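Local coordinates for protein AAR187Cp (Eremothecium gossypii, PDB 3ZIL) that probably regulates sister-chromatid cohesion by acting on cohesin, this chain being its helical Wap1 domain, at residues Lys79-Ser84 / Val120-Ile125. Sequence-based numbering, arbitrary orientation.
Sequences KQKVTS and VFPKKI
K81 and V82, in the first turn of helix 81-93, meet the loop 120-125 through van der Waals contacts, some of them against carbonyl oxygens; no hydrogen bond joins the two segments. K81 contributes the largest share, much of it through its methylenes. Its CB lies 3.5 Å from CD of P122, whose stiff apolar ring the lysine chain crosses at about a right angle, and 3.7 Å from CE1 of F121. A bend at chi2 (-76°) then takes the chain past the carbonyl of V120, with CE 3.7 Å from that O. Lysine suits this place because its long aliphatic stem covers the loop while NZ finds polar partners elsewhere, a salt bridge to D118 and a hydrogen bond to the P78 carbonyl. The broad F121 ring serves two neighbours: P122 CD sits over one face, off toward the rim, and K81 O lies near the ring plane, 3.5 Å from CE1 at the edge. Without the ring, as with an alanine at F121, P122 CD and K81 CB would probably lose the surface they pack on, and a gap would be likely to open toward Y135 of helix 129-141. Beta-branched V82 offers two methyls, CG2 at 4.3 Å from P122 CG and CG1 to I125, whose long, extended chain (chi1 180°, chi2 175°) spans to the helix and brings CD1 within 3.9 Å. N-cap Q80 accepts S84 N and OG at its carbonyl O, from opposite faces. This is surface packing in an all-helical Wap1 domain: the connection between helices 108-116 and 129-141 lies against the N-terminal turn of helix 81-93.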
ATOM      1  N   LYS A  79       4.761   3.997  23.305  1.00 28.54           N
ATOM      2  CA  LYS A  79       6.103   3.966  23.901  1.00 31.24           C
ATOM      3  C   LYS A  79       6.322   2.732  24.774  1.00 28.44           C
ATOM      4  O   LYS A  79       7.450   2.399  25.065  1.00 30.45           O
ATOM      5  CB  LYS A  79       6.403   5.240  24.712  1.00 30.86           C
ATOM      6  CG  LYS A  79       6.667   6.470  23.844  1.00 36.41           C
ATOM      7  CD  LYS A  79       6.451   7.725  24.692  1.00 42.52           C
ATOM      8  CE  LYS A  79       6.717   8.982  23.896  1.00 47.97           C
ATOM      9  NZ  LYS A  79       6.078  10.155  24.586  1.00 58.01           N
ATOM     10  N   GLN A  80       5.256   2.042  25.174  1.00 27.63           N
ATOM     11  CA  GLN A  80       5.460   0.842  26.010  1.00 29.39           C
ATOM     12  C   GLN A  80       5.425  -0.313  25.079  1.00 27.57           C
ATOM     13  O   GLN A  80       4.355  -0.814  24.750  1.00 28.67           O
ATOM     14  CB  GLN A  80       4.413   0.746  27.126  1.00 32.29           C
ATOM     15  CG  GLN A  80       4.586   1.925  28.102  1.00 35.41           C
ATOM     16  CD  GLN A  80       3.426   2.176  29.044  1.00 40.28           C
ATOM     17  OE1 GLN A  80       2.442   1.432  29.111  1.00 48.07           O
ATOM     18  NE2 GLN A  80       3.539   3.246  29.788  1.00 48.82           N
ATOM     19  N   LYS A  81       6.601  -0.737  24.639  1.00 27.06           N
ATOM     20  CA  LYS A  81       6.635  -1.657  23.485  1.00 25.86           C
ATOM     21  C   LYS A  81       6.156  -3.064  23.820  1.00 24.47           C
ATOM     22  O   LYS A  81       5.486  -3.683  22.995  1.00 20.35           O
ATOM     23  CB  LYS A  81       8.000  -1.711  22.851  1.00 24.91           C
ATOM     24  CG  LYS A  81       8.505  -0.398  22.276  1.00 25.54           C
ATOM     25  CD  LYS A  81       7.755  -0.174  20.952  1.00 28.86           C
ATOM     26  CE  LYS A  81       8.171   1.125  20.321  1.00 32.41           C
ATOM     27  NZ  LYS A  81       7.030   1.548  19.498  1.00 38.08           N
ATOM     28  N   VAL A  82       6.466  -3.571  25.030  1.00 23.56           N
ATOM     29  CA  VAL A  82       6.170  -4.952  25.327  1.00 23.38           C
ATOM     30  C   VAL A  82       4.655  -5.088  25.558  1.00 21.42           C
ATOM     31  O   VAL A  82       4.020  -5.965  25.004  1.00 24.78           O
ATOM     32  CB  VAL A  82       6.989  -5.559  26.523  1.00 23.51           C
ATOM     33  CG1 VAL A  82       6.383  -6.921  26.890  1.00 21.05           C
ATOM     34  CG2 VAL A  82       8.453  -5.696  26.173  1.00 23.65           C
ATOM     35  N   THR A  83       4.078  -4.117  26.255  1.00 20.91           N
ATOM     36  CA  THR A  83       2.649  -4.109  26.509  1.00 20.54           C
ATOM     37  C   THR A  83       1.902  -4.009  25.173  1.00 19.32           C
ATOM     38  O   THR A  83       0.914  -4.710  24.951  1.00 20.21           O
ATOM     39  CB  THR A  83       2.317  -2.964  27.455  1.00 21.35           C
ATOM     40  OG1 THR A  83       2.911  -3.265  28.729  1.00 25.48           O
ATOM     41  CG2 THR A  83       0.842  -2.792  27.663  1.00 22.07           C
ATOM     42  N   SER A  84       2.393  -3.130  24.310  1.00 16.84           N
ATOM     43  CA  SER A  84       1.792  -2.894  22.954  1.00 18.44           C
ATOM     44  C   SER A  84       1.772  -4.153  22.056  1.00 16.31           C
ATOM     45  O   SER A  84       0.781  -4.452  21.358  1.00 20.63           O
ATOM     46  CB  SER A  84       2.606  -1.752  22.343  1.00 16.76           C
ATOM     47  OG  SER A  84       2.172  -0.552  22.935  1.00 17.36           O
ATOM     48  N   VAL A 120      11.888   0.109  15.947  1.00 30.37           N
ATOM     49  CA  VAL A 120      12.771  -0.219  17.065  1.00 33.08           C
ATOM     50  C   VAL A 120      11.978  -0.986  18.062  1.00 28.35           C
ATOM     51  O   VAL A 120      10.888  -0.547  18.461  1.00 33.75           O
ATOM     52  CB  VAL A 120      13.271   1.020  17.798  1.00 35.24           C
ATOM     53  CG1 VAL A 120      14.295   1.753  16.942  1.00 41.74           C
ATOM     54  CG2 VAL A 120      12.096   1.872  18.345  1.00 35.71           C
ATOM     55  N   PHE A 121      12.445  -2.177  18.378  1.00 25.69           N
ATOM     56  CA  PHE A 121      11.744  -3.011  19.337  1.00 27.72           C
ATOM     57  C   PHE A 121      12.762  -3.530  20.360  1.00 24.94           C
ATOM     58  O   PHE A 121      13.803  -4.015  19.949  1.00 25.34           O
ATOM     59  CB  PHE A 121      10.990  -4.140  18.632  1.00 24.81           C
ATOM     60  CG  PHE A 121       9.947  -4.743  19.508  1.00 24.50           C
ATOM     61  CD1 PHE A 121       8.747  -4.090  19.710  1.00 20.25           C
ATOM     62  CD2 PHE A 121      10.197  -5.932  20.213  1.00 23.11           C
ATOM     63  CE1 PHE A 121       7.782  -4.644  20.567  1.00 19.52           C
ATOM     64  CE2 PHE A 121       9.269  -6.435  21.099  1.00 20.27           C
ATOM     65  CZ  PHE A 121       8.071  -5.789  21.290  1.00 21.02           C
ATOM     66  N   PRO A 122      12.475  -3.432  21.682  1.00 25.16           N
ATOM     67  CA  PRO A 122      13.505  -3.943  22.623  1.00 25.71           C
ATOM     68  C   PRO A 122      13.766  -5.449  22.497  1.00 28.80           C
ATOM     69  O   PRO A 122      12.833  -6.243  22.268  1.00 28.52           O
ATOM     70  CB  PRO A 122      12.872  -3.688  24.015  1.00 26.42           C
ATOM     71  CG  PRO A 122      11.375  -3.637  23.740  1.00 28.28           C
ATOM     72  CD  PRO A 122      11.277  -2.936  22.403  1.00 26.77           C
ATOM     73  N   LYS A 123      15.014  -5.851  22.669  1.00 34.33           N
ATOM     74  CA  LYS A 123      15.367  -7.269  22.626  1.00 34.09           C
ATOM     75  C   LYS A 123      15.342  -7.926  24.013  1.00 37.59           C
ATOM     76  O   LYS A 123      15.388  -9.155  24.100  1.00 42.79           O
ATOM     77  CB  LYS A 123      16.765  -7.392  22.043  1.00 44.20           C
ATOM     78  CG  LYS A 123      16.832  -7.892  20.610  1.00 53.31           C
ATOM     79  CD  LYS A 123      18.285  -8.205  20.220  1.00 58.72           C
ATOM     80  CE  LYS A 123      19.184  -6.959  20.233  1.00 53.82           C
ATOM     81  NZ  LYS A 123      20.623  -7.351  20.132  1.00 51.75           N
ATOM     82  N   LYS A 124      15.308  -7.136  25.088  1.00 34.82           N
ATOM     83  CA  LYS A 124      15.161  -7.649  26.463  1.00 41.37           C
ATOM     84  C   LYS A 124      13.860  -7.164  27.169  1.00 45.25           C
ATOM     85  O   LYS A 124      13.337  -6.076  26.877  1.00 43.33           O
ATOM     86  CB  LYS A 124      16.329  -7.144  27.315  1.00 45.11           C
ATOM     87  CG  LYS A 124      17.719  -7.381  26.776  1.00 44.58           C
ATOM     88  CD  LYS A 124      18.738  -7.132  27.879  1.00 53.69           C
ATOM     89  CE  LYS A 124      19.928  -8.077  27.760  1.00 56.67           C
ATOM     90  NZ  LYS A 124      20.955  -7.806  28.823  1.00 63.54           N
ATOM     91  N   ILE A 125      13.353  -7.955  28.115  1.00 39.72           N
ATOM     92  CA  ILE A 125      12.257  -7.493  28.973  1.00 36.17           C
ATOM     93  C   ILE A 125      12.848  -7.246  30.389  1.00 41.24           C
ATOM     94  O   ILE A 125      13.616  -8.073  30.885  1.00 43.07           O
ATOM     95  CB  ILE A 125      10.970  -8.420  28.892  1.00 32.32           C
ATOM     96  CG1 ILE A 125       9.850  -7.919  29.806  1.00 31.26           C
ATOM     97  CG2 ILE A 125      11.227  -9.889  29.219  1.00 30.43           C
ATOM     98  CD1 ILE A 125       8.554  -8.688  29.674  1.00 30.45           C
TER